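Local structure of esterase (Thermotoga maritima, 3DOH) at residues H354-D357 with I363-Y366. The protein is a thermostable esterase that probably hydrolyses carboxylic esters, pairing an immunoglobulin-like domain with an alpha/beta-hydrolase domain. Numbering follows the deposited sequence.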
ATOM      1  N   HIS A 354      21.026   0.653  -6.786  1.00 44.47           N
ATOM      2  CA  HIS A 354      20.503   0.947  -8.155  1.00 42.86           C
ATOM      3  C   HIS A 354      19.926  -0.275  -8.867  1.00 41.79           C
ATOM      4  O   HIS A 354      19.568  -0.195 -10.053  1.00 41.95           O
ATOM      5  CB  HIS A 354      21.573   1.561  -9.041  1.00 42.73           C
ATOM      6  CG  HIS A 354      21.977   2.936  -8.642  1.00 43.26           C
ATOM      7  ND1 HIS A 354      21.581   4.053  -9.338  1.00 45.88           N
ATOM      8  CD2 HIS A 354      22.752   3.382  -7.628  1.00 44.01           C
ATOM      9  CE1 HIS A 354      22.096   5.132  -8.774  1.00 44.99           C
ATOM     10  NE2 HIS A 354      22.807   4.752  -7.732  1.00 45.48           N
ATOM     11  N   GLY A 355      19.864  -1.393  -8.142  1.00 40.50           N
ATOM     12  CA  GLY A 355      19.221  -2.617  -8.582  1.00 39.15           C
ATOM     13  C   GLY A 355      20.125  -3.542  -9.370  1.00 39.07           C
ATOM     14  O   GLY A 355      19.647  -4.339 -10.174  1.00 39.98           O
ATOM     15  N   TRP A 356      21.435  -3.444  -9.149  1.00 37.88           N
ATOM     16  CA  TRP A 356      22.416  -4.100  -9.999  1.00 36.20           C
ATOM     17  C   TRP A 356      23.222  -5.029  -9.130  1.00 35.90           C
ATOM     18  O   TRP A 356      23.576  -4.670  -8.000  1.00 35.92           O
ATOM     19  CB  TRP A 356      23.357  -3.057 -10.665  1.00 35.32           C
ATOM     20  CG  TRP A 356      22.663  -2.058 -11.579  1.00 33.95           C
ATOM     21  CD1 TRP A 356      21.625  -2.324 -12.454  1.00 33.84           C
ATOM     22  CD2 TRP A 356      22.965  -0.646 -11.739  1.00 32.98           C
ATOM     23  NE1 TRP A 356      21.265  -1.167 -13.125  1.00 34.24           N
ATOM     24  CE2 TRP A 356      22.055  -0.127 -12.697  1.00 32.15           C
ATOM     25  CE3 TRP A 356      23.895   0.230 -11.152  1.00 32.88           C
ATOM     26  CZ2 TRP A 356      22.057   1.219 -13.079  1.00 32.19           C
ATOM     27  CZ3 TRP A 356      23.888   1.575 -11.539  1.00 32.90           C
ATOM     28  CH2 TRP A 356      22.989   2.046 -12.500  1.00 32.92           C
ATOM     29  N   ASP A 357      23.472  -6.234  -9.640  1.00 35.12           N
ATOM     30  CA  ASP A 357      24.455  -7.146  -9.084  1.00 34.31           C
ATOM     31  C   ASP A 357      25.812  -6.376  -8.949  1.00 32.67           C
ATOM     32  O   ASP A 357      26.230  -5.726  -9.919  1.00 32.48           O
ATOM     33  CB  ASP A 357      24.576  -8.329 -10.051  1.00 35.10           C
ATOM     34  CG  ASP A 357      25.563  -9.406  -9.563  1.00 38.71           C
ATOM     35  OD1 ASP A 357      26.790  -9.102  -9.380  1.00 38.38           O
ATOM     36  OD2 ASP A 357      25.084 -10.565  -9.365  1.00 41.80           O
ATOM     37  N   ILE A 363      27.832  -1.467 -15.977  1.00 29.31           N
ATOM     38  CA  ILE A 363      26.546  -0.781 -16.144  1.00 29.56           C
ATOM     39  C   ILE A 363      26.564   0.730 -15.827  1.00 29.68           C
ATOM     40  O   ILE A 363      26.243   1.529 -16.685  1.00 31.22           O
ATOM     41  CB  ILE A 363      25.461  -1.490 -15.334  1.00 29.56           C
ATOM     42  CG1 ILE A 363      25.210  -2.886 -15.934  1.00 28.40           C
ATOM     43  CG2 ILE A 363      24.209  -0.626 -15.270  1.00 28.82           C
ATOM     44  CD1 ILE A 363      24.639  -3.917 -14.956  1.00 25.99           C
ATOM     45  N   PRO A 364      26.948   1.146 -14.617  1.00 29.12           N
ATOM     46  CA  PRO A 364      27.023   2.603 -14.519  1.00 29.00           C
ATOM     47  C   PRO A 364      28.132   3.191 -15.356  1.00 29.74           C
ATOM     48  O   PRO A 364      28.069   4.371 -15.737  1.00 30.95           O
ATOM     49  CB  PRO A 364      27.352   2.858 -13.049  1.00 28.61           C
ATOM     50  CG  PRO A 364      27.658   1.561 -12.469  1.00 28.35           C
ATOM     51  CD  PRO A 364      27.272   0.467 -13.360  1.00 28.38           C
ATOM     52  N   THR A 365      29.170   2.403 -15.615  1.00 29.28           N
ATOM     53  CA  THR A 365      30.359   2.945 -16.249  1.00 28.77           C
ATOM     54  C   THR A 365      30.051   3.369 -17.670  1.00 29.18           C
ATOM     55  O   THR A 365      30.356   4.489 -18.037  1.00 29.12           O
ATOM     56  CB  THR A 365      31.475   1.926 -16.210  1.00 28.54           C
ATOM     57  OG1 THR A 365      31.726   1.628 -14.839  1.00 29.23           O
ATOM     58  CG2 THR A 365      32.713   2.452 -16.836  1.00 26.09           C
ATOM     59  N   TYR A 366      29.426   2.486 -18.452  1.00 29.51           N
ATOM     60  CA  TYR A 366      29.035   2.833 -19.818  1.00 30.44           C
ATOM     61  C   TYR A 366      27.930   3.872 -19.873  1.00 30.76           C
ATOM     62  O   TYR A 366      27.657   4.449 -20.937  1.00 31.33           O
ATOM     63  CB  TYR A 366      28.712   1.588 -20.667  1.00 30.09           C
ATOM     64  CG  TYR A 366      29.959   0.764 -20.912  1.00 30.82           C
ATOM     65  CD1 TYR A 366      31.137   1.383 -21.331  1.00 28.99           C
ATOM     66  CD2 TYR A 366      29.984  -0.626 -20.693  1.00 30.06           C
ATOM     67  CE1 TYR A 366      32.303   0.639 -21.544  1.00 29.21           C
ATOM     68  CE2 TYR A 366      31.174  -1.363 -20.896  1.00 29.24           C
ATOM     69  CZ  TYR A 366      32.307  -0.714 -21.332  1.00 28.18           C
ATOM     70  OH  TYR A 366      33.472  -1.391 -21.539  1.00 29.97           O
TER
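I363 sets its CG2 methyl over one face of the W356 indole, a CH-pi contact with the methyl carbon 3.6 Å from the centroid of the six-membered ring. It lies 22° off the ring normal, hence over the face. The closest carbon is W356 CE2, 3.4 Å from I363 CG2, so the methyl sits near the bond shared by the two rings. I363 places it there by holding CG2 anti to its backbone N, while CG1 stands beside that N (chi1 -67°).

The second apolar contact is looser. The P364 ring runs alongside the benzo part of the indole, the two side chains pointing in opposite senses, and meets it obliquely, with P364 CG 3.9 Å from W356 CZ3; P364 CB and CD are about equally near that carbon.

On the indole face opposite the isoleucine lies H354 O, 3.5 Å above the plane and nearer the ring's perimeter than its middle. The chain gets from H354 to W356 through G355, which takes positive phi in a Schellman motif closing helix 350-353. F350 and M351 of that helix also touch both W356 and P364. Downstream, D357 OD1 accepts a hydrogen bond from the backbone N of H359, the histidine of a probable Ser-His-Asp triad with S271 and D319.

With the indole of W356 gone, as with an alanine here, I363 CG2 would probably lose its aromatic platform and a gap would be likely to open between the loop and the start of helix 362-366.

The contact joins the loop just after helix 350-353 to the first turn of helix 362-366, on either side of the stretch that holds H359. With no hydrogen bond between 354-357 and 363-366, it depends on shape fit and dispersion and has no directional polar bond to fix it.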